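Local coordinates for protein CaaX farnesyltransferase alpha subunit Ram2 (Aspergillus fumigatus, PDB 4L9P) that probably serves as the alpha subunit of a heterodimeric protein prenyltransferase that attaches farnesyl or geranylgeranyl groups to CAAX proteins, at residues Pro23-Ile28 and Arg61-Ala66; Ile92-Ile97 and Trp126-Val131; Gln184-Leu189 and Trp200-Met205; Asp239-Glu244 and Gln270-Pro275; Gly322-Ala327 and Arg351-Ser356. The protein carries 1 engineered substitution. All coordinates share one frame; numbering follows the deposited sequence.

How the interactions relate
The five contacts follow one another along the chain without interleaving, and together they sample the helical superhelix of the alpha subunit from near its N-terminal end to near its C-terminal end; the centres of interactions 1 and 5 lie about 73 Å apart. Two neighbouring pairs touch. Interactions 1 and 2 pack through Val63 CB and Tyr93 OH at 3.4 Å, and interactions 3 and 4 are joined by a salt bridge, Arg203 NE to Glu244 OE1 at 2.8 Å. Interaction 5 stands about 13 Å from interaction 4 at the nearest atoms. Residues of interactions 1, 2 and 3 also reach the beta subunit, which in this family lines most of the isoprenoid and peptide site.

Interaction 1: residues Pro23-Ile28 and Arg61-Ala66; sequences PEWASI and RAVMAA. With EDO (1,2-ethanediol), chain G.
Val63 and Ala62 on helix 51-65 receive Trp25 and Ile28 from an N-terminal loop that folds back over the start of the all-helical superhelix typical of prenyltransferase alpha subunits. The loop residues are set by a type I beta turn from Trp25 to Ile28, whose closing bond from Ile28 N to Trp25 O is weak at 3.4 Å.

Across the segments the contact is purely apolar. Val63 CG1 comes to the edge of the indole, in its plane, with Trp25 CZ3 3.7 Å away, and the two side chains cross at about a right angle. That same methyl also meets Ile28 CD1 at 3.8 Å, so one methyl is shared by both loop residues; it lies opposite the carbonyl carbon about the first torsion (chi1 -68°). Ile28 points toward the helix with an extended CG1 branch (chi2 173°), which carries CD1 to Ala62 CB at 3.9 Å. Leu76 of helix 71-83 packs on both Trp25 and Val63, while Tyr19 meets the indole edge-to-face.

Polar bonds sit apart from this core. Arg61 gives NH1 to the carbonyl of His194 of the beta subunit and also to an ethanediol probably left from crystallisation: Arg61 NH1 lies 2.8 Å from the ethanediol O1, with an angle of 154° at the hydrogen, beside a weak second bond from NH2.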
# COMPACT_ATOMS: atom_id res chain seq x y z
N PRO A 23 26.70 -19.94 32.33
CA PRO A 23 26.61 -21.40 32.23
C PRO A 23 25.23 -21.97 31.79
O PRO A 23 25.15 -23.13 31.34
CB PRO A 23 26.93 -21.88 33.66
CG PRO A 23 26.73 -20.73 34.50
CD PRO A 23 26.89 -19.45 33.70
N GLU A 24 24.17 -21.13 31.86
CA GLU A 24 22.85 -21.50 31.37
C GLU A 24 22.89 -21.80 29.86
O GLU A 24 22.09 -22.56 29.38
CB GLU A 24 21.95 -20.28 31.50
CG GLU A 24 21.19 -20.23 32.76
CD GLU A 24 19.94 -21.07 32.65
OE1 GLU A 24 19.19 -20.88 31.68
OE2 GLU A 24 19.73 -21.90 33.55
N TRP A 25 23.86 -21.22 29.19
CA TRP A 25 23.99 -21.28 27.74
C TRP A 25 25.17 -22.13 27.34
O TRP A 25 25.51 -22.23 26.16
CB TRP A 25 24.13 -19.84 27.20
CG TRP A 25 22.80 -19.16 27.17
CD1 TRP A 25 22.27 -18.29 28.10
CD2 TRP A 25 21.79 -19.37 26.20
NE1 TRP A 25 20.99 -17.92 27.74
CE2 TRP A 25 20.67 -18.57 26.57
CE3 TRP A 25 21.72 -20.16 25.06
CZ2 TRP A 25 19.50 -18.54 25.82
CZ3 TRP A 25 20.55 -20.09 24.27
CH2 TRP A 25 19.46 -19.30 24.69
N ALA A 26 25.83 -22.74 28.32
CA ALA A 26 27.01 -23.52 27.97
C ALA A 26 26.76 -24.69 27.04
O ALA A 26 27.64 -25.00 26.26
CB ALA A 26 27.73 -24.03 29.28
N SER A 27 25.60 -25.34 27.12
CA SER A 27 25.31 -26.58 26.37
C SER A 27 25.08 -26.38 24.88
O SER A 27 24.84 -27.38 24.18
CB SER A 27 24.14 -27.39 27.00
OG SER A 27 22.85 -26.74 26.80
N ILE A 28 25.16 -25.14 24.39
CA ILE A 28 24.91 -24.88 22.96
C ILE A 28 25.94 -23.90 22.39
O ILE A 28 26.34 -22.99 23.07
CB ILE A 28 23.44 -24.47 22.72
CG1 ILE A 28 23.07 -24.67 21.24
CG2 ILE A 28 23.18 -23.05 23.20
CD1 ILE A 28 21.56 -24.43 20.96
N ARG A 61 20.42 -18.12 16.15
CA ARG A 61 20.61 -19.03 15.02
C ARG A 61 20.77 -20.48 15.52
O ARG A 61 20.19 -21.40 14.97
CB ARG A 61 21.84 -18.66 14.18
CG ARG A 61 21.53 -17.56 13.18
CD ARG A 61 22.70 -17.36 12.18
NE ARG A 61 23.70 -16.57 12.85
CZ ARG A 61 23.79 -15.25 12.88
NH1 ARG A 61 23.00 -14.44 12.15
NH2 ARG A 61 24.74 -14.74 13.63
N ALA A 62 21.55 -20.66 16.59
CA ALA A 62 21.77 -22.00 17.10
C ALA A 62 20.51 -22.63 17.68
O ALA A 62 20.23 -23.80 17.44
CB ALA A 62 22.89 -21.96 18.20
N VAL A 63 19.77 -21.89 18.51
CA VAL A 63 18.56 -22.48 19.07
C VAL A 63 17.52 -22.80 18.00
O VAL A 63 16.85 -23.83 18.08
CB VAL A 63 17.95 -21.71 20.29
CG1 VAL A 63 18.90 -21.82 21.48
CG2 VAL A 63 17.66 -20.25 19.97
N MET A 64 17.37 -21.90 17.01
CA MET A 64 16.37 -22.18 16.01
C MET A 64 16.79 -23.38 15.13
O MET A 64 15.95 -24.20 14.75
CB MET A 64 16.16 -20.93 15.15
CG MET A 64 15.47 -19.81 15.93
SD MET A 64 15.01 -18.39 14.91
CE MET A 64 16.55 -18.00 14.13
N ALA A 65 18.07 -23.50 14.82
CA ALA A 65 18.56 -24.64 14.06
C ALA A 65 18.29 -25.98 14.79
O ALA A 65 18.04 -27.01 14.16
CB ALA A 65 20.07 -24.47 13.78
N ALA A 66 18.35 -25.95 16.12
CA ALA A 66 18.08 -27.14 16.94
C ALA A 66 16.57 -27.31 17.23
O ALA A 66 16.17 -28.28 17.86
CB ALA A 66 18.86 -27.01 18.25
C1 EDO G . 23.16 -10.41 12.93
O1 EDO G . 23.16 -11.82 13.11
C2 EDO G . 22.19 -10.01 11.85
O2 EDO G . 20.87 -10.52 12.09

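Interaction 2: residues Ile92-Ile97 and Trp126-Val131; sequences IYRAKI and WHHRQV. With EDO (1,2-ethanediol), chain I.
His128 lays the edge of its imidazole against Ala95, its CE1 3.8 Å from Ala95 CB. The ring gets there because CG stands anti to the backbone N (chi1 -173°), which swings it across to the neighbouring helix. Val131, one turn further on, adds CG1 at 4.1 Å from the same Ala95 CB, so a single methyl is met by two side chains. Arg94 is stretched almost straight from CA to NE and runs past the ring instead of stacking on it: Arg94 CD is 4.3 Å from His128 NE2, at an oblique approach, and no hydrogen bond joins the pair.

Helices 88-100 and 123-133 run in nearly the same direction here, 20° apart with their axes 10.7 Å from each other, as expected where successive helical hairpins stack in an alpha-alpha superhelix. Helix 105-118, between them in sequence, supplies Glu108, which forms a salt bridge with Arg94 NH2 through OE1 and a hydrogen bond with His128 NE2 through OE2.

One carboxylate, that of Glu108, thus couples the two polar ends that do not bond to each other, and its negative charge would be expected to favour a proton on His128 NE2 while balancing the nearby arginine.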
# COMPACT_ATOMS: atom_id res chain seq x y z
N ILE A 92 8.11 -14.88 15.48
CA ILE A 92 7.48 -16.14 15.12
C ILE A 92 8.05 -17.31 15.94
O ILE A 92 7.29 -18.17 16.42
CB ILE A 92 7.68 -16.41 13.61
CG1 ILE A 92 6.90 -15.33 12.84
CG2 ILE A 92 7.25 -17.84 13.21
CD1 ILE A 92 7.37 -15.15 11.53
N TYR A 93 9.37 -17.31 16.16
CA TYR A 93 9.98 -18.35 16.98
C TYR A 93 9.48 -18.21 18.45
O TYR A 93 9.17 -19.22 19.09
CB TYR A 93 11.49 -18.20 16.88
CG TYR A 93 12.27 -19.18 17.69
CD1 TYR A 93 12.05 -20.51 17.58
CD2 TYR A 93 13.25 -18.72 18.58
CE1 TYR A 93 12.83 -21.45 18.38
CE2 TYR A 93 14.01 -19.58 19.34
CZ TYR A 93 13.81 -20.94 19.24
OH TYR A 93 14.60 -21.76 20.05
N ARG A 94 9.36 -17.00 18.97
CA ARG A 94 8.81 -16.80 20.31
C ARG A 94 7.44 -17.43 20.44
O ARG A 94 7.18 -18.11 21.42
CB ARG A 94 8.77 -15.29 20.66
CG ARG A 94 8.19 -15.01 22.03
CD ARG A 94 8.26 -13.51 22.38
NE ARG A 94 7.77 -13.29 23.74
CZ ARG A 94 8.55 -13.25 24.81
NH1 ARG A 94 9.86 -13.46 24.66
NH2 ARG A 94 8.01 -13.04 26.01
N ALA A 95 6.54 -17.20 19.46
CA ALA A 95 5.23 -17.76 19.60
C ALA A 95 5.28 -19.30 19.61
O ALA A 95 4.52 -19.93 20.36
CB ALA A 95 4.30 -17.28 18.46
N LYS A 96 6.14 -19.87 18.77
CA LYS A 96 6.30 -21.36 18.81
C LYS A 96 6.67 -21.82 20.20
O LYS A 96 6.06 -22.79 20.71
CB LYS A 96 7.39 -21.79 17.85
CG LYS A 96 7.02 -21.68 16.40
CD LYS A 96 8.23 -22.22 15.59
CE LYS A 96 7.96 -22.26 14.10
NZ LYS A 96 9.16 -22.90 13.45
N ILE A 97 7.62 -21.14 20.85
CA ILE A 97 8.06 -21.57 22.19
C ILE A 97 6.92 -21.42 23.20
O ILE A 97 6.67 -22.32 23.99
CB ILE A 97 9.24 -20.71 22.68
CG1 ILE A 97 10.45 -20.86 21.75
CG2 ILE A 97 9.59 -21.12 24.13
CD1 ILE A 97 11.53 -19.81 21.96
N TRP A 126 1.51 -6.61 16.58
CA TRP A 126 0.07 -6.74 16.42
C TRP A 126 -0.33 -8.04 15.77
O TRP A 126 -1.38 -8.60 16.10
CB TRP A 126 -0.53 -5.48 15.74
CG TRP A 126 -0.35 -4.35 16.72
CD1 TRP A 126 0.68 -3.43 16.80
CD2 TRP A 126 -1.17 -4.11 17.86
NE1 TRP A 126 0.58 -2.69 17.97
CE2 TRP A 126 -0.57 -3.09 18.63
CE3 TRP A 126 -2.36 -4.70 18.33
CZ2 TRP A 126 -1.13 -2.63 19.83
CZ3 TRP A 126 -2.91 -4.25 19.50
CH2 TRP A 126 -2.30 -3.21 20.25
N HIS A 127 0.52 -8.57 14.89
CA HIS A 127 0.34 -9.95 14.42
C HIS A 127 0.50 -10.94 15.60
O HIS A 127 -0.32 -11.84 15.78
CB HIS A 127 1.27 -10.33 13.27
CG HIS A 127 1.04 -11.73 12.84
ND1 HIS A 127 -0.16 -12.14 12.28
CD2 HIS A 127 1.81 -12.84 12.94
CE1 HIS A 127 -0.11 -13.44 12.06
NE2 HIS A 127 1.08 -13.89 12.43
N HIS A 128 1.52 -10.73 16.45
CA HIS A 128 1.78 -11.64 17.57
C HIS A 128 0.57 -11.61 18.49
O HIS A 128 0.14 -12.66 19.01
CB HIS A 128 3.02 -11.17 18.32
CG HIS A 128 3.48 -12.10 19.38
ND1 HIS A 128 4.05 -13.33 19.09
CD2 HIS A 128 3.55 -11.94 20.72
CE1 HIS A 128 4.41 -13.91 20.23
NE2 HIS A 128 4.13 -13.09 21.25
N ARG A 129 -0.03 -10.45 18.71
CA ARG A 129 -1.21 -10.35 19.58
C ARG A 129 -2.34 -11.23 19.02
O ARG A 129 -3.03 -11.94 19.78
CB ARG A 129 -1.68 -8.90 19.72
CG ARG A 129 -2.65 -8.74 20.90
CD ARG A 129 -3.10 -7.28 21.01
NE ARG A 129 -3.66 -7.02 22.35
CZ ARG A 129 -2.94 -6.67 23.42
NH1 ARG A 129 -1.62 -6.43 23.31
NH2 ARG A 129 -3.56 -6.60 24.62
N GLN A 130 -2.55 -11.18 17.71
CA GLN A 130 -3.61 -11.97 17.09
C GLN A 130 -3.30 -13.49 17.18
O GLN A 130 -4.20 -14.31 17.49
CB GLN A 130 -3.68 -11.58 15.61
CG GLN A 130 -4.72 -12.38 14.81
CD GLN A 130 -4.84 -11.88 13.35
OE1 GLN A 130 -4.67 -10.67 13.05
NE2 GLN A 130 -5.07 -12.81 12.44
N VAL A 131 -2.04 -13.85 17.03
CA VAL A 131 -1.61 -15.27 17.18
C VAL A 131 -1.97 -15.76 18.59
O VAL A 131 -2.53 -16.84 18.73
CB VAL A 131 -0.08 -15.40 16.89
CG1 VAL A 131 0.45 -16.80 17.27
CG2 VAL A 131 0.14 -15.12 15.39
C1 EDO I . -3.40 -17.20 13.89
O1 EDO I . -2.80 -17.22 12.60
C2 EDO I . -4.06 -15.84 14.04
O2 EDO I . -4.89 -15.55 12.91

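Interaction 3: residues Gln184-Leu189 and Trp200-Met205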
# COMPACT_ATOMS: atom_id res chain seq x y z
N GLN A 184 -19.33 2.40 21.31
CA GLN A 184 -19.01 3.51 22.20
C GLN A 184 -17.59 4.00 21.96
O GLN A 184 -17.34 5.24 21.97
CB GLN A 184 -19.13 3.05 23.66
CG GLN A 184 -18.63 4.07 24.68
CD GLN A 184 -18.77 3.50 26.09
OE1 GLN A 184 -19.80 2.86 26.43
NE2 GLN A 184 -17.71 3.66 26.89
N ASP A 185 -16.64 3.09 21.72
CA ASP A 185 -15.25 3.54 21.50
C ASP A 185 -15.13 4.26 20.15
O ASP A 185 -14.44 5.28 20.08
CB ASP A 185 -14.29 2.34 21.58
CG ASP A 185 -14.12 1.83 23.00
OD1 ASP A 185 -14.70 2.42 23.97
OD2 ASP A 185 -13.40 0.83 23.15
N VAL A 186 -15.84 3.78 19.12
CA VAL A 186 -15.86 4.54 17.86
C VAL A 186 -16.45 5.93 18.09
O VAL A 186 -15.88 6.91 17.61
CB VAL A 186 -16.73 3.74 16.84
CG1 VAL A 186 -17.30 4.67 15.73
CG2 VAL A 186 -15.96 2.61 16.25
N GLU A 187 -17.55 6.03 18.85
CA GLU A 187 -18.16 7.33 19.08
C GLU A 187 -17.28 8.25 19.92
O GLU A 187 -17.27 9.47 19.70
CB GLU A 187 -19.61 7.17 19.65
CG GLU A 187 -20.47 6.60 18.47
CD GLU A 187 -21.90 6.43 18.74
OE1 GLU A 187 -22.27 6.53 19.94
OE2 GLU A 187 -22.63 6.15 17.77
N ALA A 188 -16.53 7.71 20.87
CA ALA A 188 -15.61 8.56 21.63
C ALA A 188 -14.52 9.10 20.71
O ALA A 188 -14.11 10.26 20.83
CB ALA A 188 -14.98 7.78 22.77
N LEU A 189 -14.00 8.25 19.80
CA LEU A 189 -12.94 8.69 18.87
C LEU A 189 -13.54 9.72 17.92
O LEU A 189 -12.82 10.70 17.57
CB LEU A 189 -12.38 7.48 18.14
CG LEU A 189 -11.48 6.66 19.12
CD1 LEU A 189 -11.35 5.22 18.62
CD2 LEU A 189 -10.10 7.33 19.29
N TRP A 200 -14.58 5.74 11.33
CA TRP A 200 -15.71 5.55 10.42
C TRP A 200 -15.64 4.18 9.76
O TRP A 200 -16.67 3.52 9.61
CB TRP A 200 -15.73 6.64 9.34
CG TRP A 200 -16.22 7.95 9.87
CD1 TRP A 200 -15.45 9.04 10.23
CD2 TRP A 200 -17.60 8.33 10.08
NE1 TRP A 200 -16.28 10.08 10.65
CE2 TRP A 200 -17.59 9.66 10.58
CE3 TRP A 200 -18.83 7.66 9.92
CZ2 TRP A 200 -18.78 10.34 10.93
CZ3 TRP A 200 -20.02 8.35 10.25
CH2 TRP A 200 -19.98 9.68 10.71
N ASN A 201 -14.44 3.74 9.35
CA ASN A 201 -14.31 2.45 8.71
C ASN A 201 -14.72 1.31 9.64
O ASN A 201 -15.37 0.35 9.22
CB ASN A 201 -12.86 2.31 8.15
CG ASN A 201 -12.67 0.96 7.49
OD1 ASN A 201 -13.15 0.76 6.36
ND2 ASN A 201 -12.10 -0.02 8.21
N HIS A 202 -14.28 1.43 10.90
CA HIS A 202 -14.65 0.38 11.89
C HIS A 202 -16.14 0.45 12.13
O HIS A 202 -16.80 -0.60 12.28
CB HIS A 202 -13.88 0.63 13.18
CG HIS A 202 -13.94 -0.54 14.13
ND1 HIS A 202 -13.22 -1.69 13.90
CD2 HIS A 202 -14.58 -0.71 15.32
CE1 HIS A 202 -13.44 -2.53 14.89
NE2 HIS A 202 -14.28 -1.97 15.75
N ARG A 203 -16.74 1.64 12.12
CA ARG A 203 -18.22 1.76 12.30
C ARG A 203 -18.94 0.99 11.19
O ARG A 203 -19.93 0.30 11.45
CB ARG A 203 -18.66 3.24 12.25
CG ARG A 203 -20.14 3.37 12.71
CD ARG A 203 -20.60 4.87 12.59
NE ARG A 203 -21.96 4.90 13.12
CZ ARG A 203 -22.29 5.21 14.36
NH1 ARG A 203 -21.37 5.67 15.25
NH2 ARG A 203 -23.56 5.04 14.73
N TYR A 204 -18.44 1.13 9.96
CA TYR A 204 -19.09 0.41 8.86
C TYR A 204 -19.02 -1.13 9.11
O TYR A 204 -20.01 -1.86 8.93
CB TYR A 204 -18.43 0.75 7.51
CG TYR A 204 -19.16 0.03 6.39
CD1 TYR A 204 -18.82 -1.29 6.00
CD2 TYR A 204 -20.18 0.69 5.67
CE1 TYR A 204 -19.51 -1.95 4.97
CE2 TYR A 204 -20.87 0.05 4.63
CZ TYR A 204 -20.54 -1.29 4.32
OH TYR A 204 -21.24 -1.95 3.31
N MET A 205 -17.88 -1.62 9.55
CA MET A 205 -17.80 -3.04 9.86
C MET A 205 -18.82 -3.44 10.93
O MET A 205 -19.54 -4.47 10.80
CB MET A 205 -16.43 -3.35 10.36
CG MET A 205 -16.23 -4.84 10.58
SD MET A 205 -15.89 -5.21 12.28
CE MET A 205 -15.56 -3.76 13.07
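Glu187 and Arg203 form the charged part of this contact. Arg203, CG opposite its backbone N, reaches over fully extended. Arg203 NH1 reaches Glu187 OE2 at 2.9 Å along a nearly straight bond (164° at the hydrogen), using the anti lone pair of that oxygen, and Glu187 OE2 lies in the guanidinium plane. Carboxylate and guanidinium are tilted only 9° from each other; a weak bond from NH2 to the same oxygen accompanies the first. Arg203 NE is held separately by Glu244 on helix 238-254, and Tyr247 adds a cation-pi contact.

Helices 180-192 and 197-208 are the antiparallel arms of a helical hairpin within a prenyltransferase alpha-subunit repeat, their axes here 9.7 Å apart at 155°.

Apolar contacts centre on Val186, whose two methyls divide the work. CG2 meets the imidazole edge of His202 in its plane, 3.7 Å from CD2, whereas CG1 sits against the aliphatic base of the arginine, 4.0 Å from Arg203 CB. Glu182 OE1 holds the imidazole through a hydrogen bond with His202 NE2.

Interaction 4: residues Asp239-Glu244 and Gln270-Pro275; sequences DLVDSE and QAAGRP
Val241 and Ala272 mark the closest approach of the two backbones, 6.9 Å between their CA atoms, and beyond it Gly273 leaves the helix with positive phi (75°) in a Schellman motif. Arg274 just after it, extended from CG to NE, carries its guanidinium back to helix 238-254. The Val241 methyls split between two partners: CG2 packs on Ala272 CB at 3.7 Å, while CG1 sits over the centre of one guanidinium face, 3.4 Å from Arg274 CZ.

Helices 238-254 and 259-272 form a helical hairpin of the alpha-subunit superhelix, and this contact joins the start of the first to the end of the second and the loop leaving it.

At the edge of the same guanidinium, Asp242 OD1 accepts from both terminal nitrogens, Arg274 NH1 at 2.9 Å and Arg274 NH2 at 3.0 Å. NH1 approaches nearly along the C-O bond, NH2 from above the carboxylate plane (43° out); the two planes are 62° apart. Glu238 and Glu278 add salt bridges to NH2 and NH1 respectively.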
# COMPACT_ATOMS: atom_id res chain seq x y z
N ASP A 239 -34.74 0.34 9.84
CA ASP A 239 -34.66 1.31 10.93
C ASP A 239 -33.22 1.59 11.31
O ASP A 239 -32.87 2.72 11.66
CB ASP A 239 -35.40 0.84 12.18
CG ASP A 239 -36.87 0.72 11.97
OD1 ASP A 239 -37.50 1.54 11.26
OD2 ASP A 239 -37.41 -0.23 12.54
N LEU A 240 -32.39 0.55 11.26
CA LEU A 240 -30.94 0.72 11.43
C LEU A 240 -30.36 1.62 10.33
O LEU A 240 -29.57 2.54 10.59
CB LEU A 240 -30.25 -0.63 11.35
CG LEU A 240 -28.71 -0.54 11.47
CD1 LEU A 240 -28.35 0.13 12.81
CD2 LEU A 240 -28.11 -1.97 11.44
N VAL A 241 -30.75 1.36 9.08
CA VAL A 241 -30.28 2.21 8.02
C VAL A 241 -30.70 3.67 8.29
O VAL A 241 -29.84 4.60 8.20
CB VAL A 241 -30.78 1.71 6.65
CG1 VAL A 241 -30.50 2.75 5.56
CG2 VAL A 241 -30.09 0.36 6.31
N ASP A 242 -31.98 3.90 8.62
CA ASP A 242 -32.38 5.28 8.90
C ASP A 242 -31.57 5.92 10.04
O ASP A 242 -31.17 7.08 9.95
CB ASP A 242 -33.86 5.35 9.36
CG ASP A 242 -34.84 4.98 8.27
OD1 ASP A 242 -34.45 4.94 7.08
OD2 ASP A 242 -36.04 4.75 8.64
N SER A 243 -31.34 5.17 11.12
CA SER A 243 -30.58 5.65 12.26
C SER A 243 -29.13 6.02 11.85
O SER A 243 -28.59 7.05 12.24
CB SER A 243 -30.55 4.54 13.33
OG SER A 243 -29.72 4.89 14.43
N GLU A 244 -28.51 5.18 11.04
CA GLU A 244 -27.13 5.45 10.63
C GLU A 244 -27.02 6.63 9.69
O GLU A 244 -26.05 7.38 9.73
CB GLU A 244 -26.56 4.19 9.98
CG GLU A 244 -26.28 3.11 11.03
CD GLU A 244 -25.20 3.54 12.01
OE1 GLU A 244 -24.13 3.99 11.55
OE2 GLU A 244 -25.41 3.39 13.25
N GLN A 270 -25.62 2.32 -0.47
CA GLN A 270 -25.33 1.14 -1.31
C GLN A 270 -25.71 -0.16 -0.62
O GLN A 270 -26.32 -1.06 -1.23
CB GLN A 270 -23.84 1.11 -1.67
CG GLN A 270 -23.35 -0.19 -2.37
CD GLN A 270 -23.78 -0.30 -3.84
OE1 GLN A 270 -24.54 0.54 -4.36
NE2 GLN A 270 -23.30 -1.35 -4.50
N ALA A 271 -25.34 -0.29 0.65
CA ALA A 271 -25.68 -1.52 1.38
C ALA A 271 -27.18 -1.74 1.42
O ALA A 271 -27.69 -2.90 1.25
CB ALA A 271 -25.11 -1.43 2.82
N ALA A 272 -27.91 -0.65 1.64
CA ALA A 272 -29.37 -0.72 1.80
C ALA A 272 -30.14 -0.81 0.46
O ALA A 272 -31.37 -1.04 0.46
CB ALA A 272 -29.86 0.48 2.60
N GLY A 273 -29.46 -0.57 -0.68
CA GLY A 273 -30.20 -0.58 -1.94
C GLY A 273 -31.04 0.67 -2.12
O GLY A 273 -32.07 0.67 -2.82
N ARG A 274 -30.59 1.75 -1.49
CA ARG A 274 -31.29 3.01 -1.57
C ARG A 274 -30.53 4.00 -2.45
O ARG A 274 -29.29 3.99 -2.52
CB ARG A 274 -31.47 3.60 -0.20
CG ARG A 274 -32.39 2.82 0.70
CD ARG A 274 -32.55 3.63 1.99
NE ARG A 274 -33.21 2.90 3.04
CZ ARG A 274 -33.54 3.44 4.21
NH1 ARG A 274 -33.32 4.73 4.46
NH2 ARG A 274 -34.09 2.68 5.13
N PRO A 275 -31.28 4.91 -3.09
CA PRO A 275 -30.62 5.83 -4.02
C PRO A 275 -29.99 7.05 -3.35
O PRO A 275 -30.46 7.47 -2.31
CB PRO A 275 -31.77 6.28 -4.92
CG PRO A 275 -32.96 6.26 -3.99
CD PRO A 275 -32.76 5.04 -3.10

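Interaction 5: residues Gly322-Ala327 and Arg351-Ser356; sequences GSAAEA and RQITAS
The side chains of Ala324, Ala327 and Ile353 meet only through aliphatic carbons, so no ring or other flat side-chain group offers a face or an edge across this contact. Both branches of Ile353 are used. Its CG2 methyl, anti to the backbone N, rests 3.9 Å from Ala324 CB, while the CG1 branch stands beside the backbone N (chi1 -65°) and runs on extended (chi2 168°) to bring Ile353 CD1 within 3.8 Å of Ala327 CB. The backbone takes part as well, with the carbonyl oxygen Ala324 O 3.9 Å from Ile353 CG2. The two alanines, three residues apart, fall on the same side of their helix and so present a pair of methyls to one isoleucine.

Helices 323-338 and 343-362 are consecutive, broadly opposed in direction, and form a helical hairpin toward the C-terminal end of the superhelix. Small side chains on the first helix permit a close approach: the CA atoms of Ala324 and Ile353 are 6.5 Å apart. Ala315 of helix 304-317 packs on both Ala327 and Ile353, and Tyr314 of that helix also touches Ala327, so the preceding helix walls one side of the contact.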
# COMPACT_ATOMS: atom_id res chain seq x y z
N GLY A 322 -33.15 18.04 -18.33
CA GLY A 322 -32.09 18.98 -17.97
C GLY A 322 -31.30 18.53 -16.75
O GLY A 322 -30.47 19.27 -16.22
N SER A 323 -31.54 17.31 -16.28
CA SER A 323 -30.80 16.79 -15.14
C SER A 323 -29.34 16.58 -15.52
O SER A 323 -28.45 16.84 -14.72
CB SER A 323 -31.46 15.52 -14.58
OG SER A 323 -31.56 14.47 -15.54
N ALA A 324 -29.10 16.11 -16.75
CA ALA A 324 -27.73 15.95 -17.25
C ALA A 324 -26.96 17.28 -17.23
O ALA A 324 -25.80 17.35 -16.76
CB ALA A 324 -27.72 15.33 -18.66
N ALA A 325 -27.61 18.36 -17.68
CA ALA A 325 -26.96 19.67 -17.68
C ALA A 325 -26.61 20.12 -16.25
O ALA A 325 -25.58 20.76 -16.02
CB ALA A 325 -27.85 20.72 -18.40
N GLU A 326 -27.54 19.88 -15.34
CA GLU A 326 -27.31 20.28 -13.94
C GLU A 326 -26.13 19.48 -13.35
O GLU A 326 -25.36 20.06 -12.58
CB GLU A 326 -28.55 20.09 -13.09
CG GLU A 326 -28.44 20.58 -11.66
CD GLU A 326 -28.39 22.10 -11.49
OE1 GLU A 326 -28.06 22.57 -10.37
OE2 GLU A 326 -28.63 22.84 -12.45
N ALA A 327 -26.00 18.19 -13.69
CA ALA A 327 -24.87 17.39 -13.24
C ALA A 327 -23.60 18.01 -13.77
O ALA A 327 -22.61 18.14 -13.00
CB ALA A 327 -24.98 15.92 -13.67
N ARG A 351 -17.75 13.79 -19.45
CA ARG A 351 -17.77 13.07 -20.73
C ARG A 351 -18.73 11.89 -20.67
O ARG A 351 -19.45 11.61 -21.62
CB ARG A 351 -16.36 12.58 -21.14
CG ARG A 351 -15.39 13.72 -21.42
CD ARG A 351 -14.16 13.31 -22.27
NE ARG A 351 -13.36 12.25 -21.67
CZ ARG A 351 -12.40 12.45 -20.76
NH1 ARG A 351 -12.15 13.67 -20.36
NH2 ARG A 351 -11.70 11.42 -20.25
N GLN A 352 -18.74 11.19 -19.53
CA GLN A 352 -19.63 10.02 -19.37
C GLN A 352 -21.08 10.46 -19.39
O GLN A 352 -21.91 9.84 -20.05
CB GLN A 352 -19.41 9.33 -18.04
CG GLN A 352 -18.10 8.54 -17.90
CD GLN A 352 -18.08 7.71 -16.62
OE1 GLN A 352 -18.26 8.25 -15.53
NE2 GLN A 352 -17.86 6.40 -16.76
N ILE A 353 -21.39 11.55 -18.68
CA ILE A 353 -22.75 12.06 -18.61
C ILE A 353 -23.22 12.59 -19.97
O ILE A 353 -24.37 12.38 -20.42
CB ILE A 353 -22.86 13.17 -17.55
CG1 ILE A 353 -22.58 12.58 -16.17
CG2 ILE A 353 -24.27 13.87 -17.69
CD1 ILE A 353 -22.36 13.61 -15.06
N THR A 354 -22.33 13.27 -20.66
CA THR A 354 -22.62 13.80 -21.99
C THR A 354 -22.86 12.64 -23.00
O THR A 354 -23.79 12.71 -23.81
CB THR A 354 -21.44 14.67 -22.48
OG1 THR A 354 -21.25 15.77 -21.58
CG2 THR A 354 -21.72 15.20 -23.90
N ALA A 355 -22.06 11.57 -22.91
CA ALA A 355 -22.27 10.42 -23.78
C ALA A 355 -23.59 9.76 -23.44
O ALA A 355 -24.34 9.33 -24.33
CB ALA A 355 -21.13 9.42 -23.63
N SER A 356 -23.87 9.61 -22.14
CA SER A 356 -25.10 8.96 -21.72
C SER A 356 -26.33 9.73 -22.22
O SER A 356 -27.31 9.13 -22.69
CB SER A 356 -25.13 8.78 -20.20
OG SER A 356 -26.43 8.36 -19.81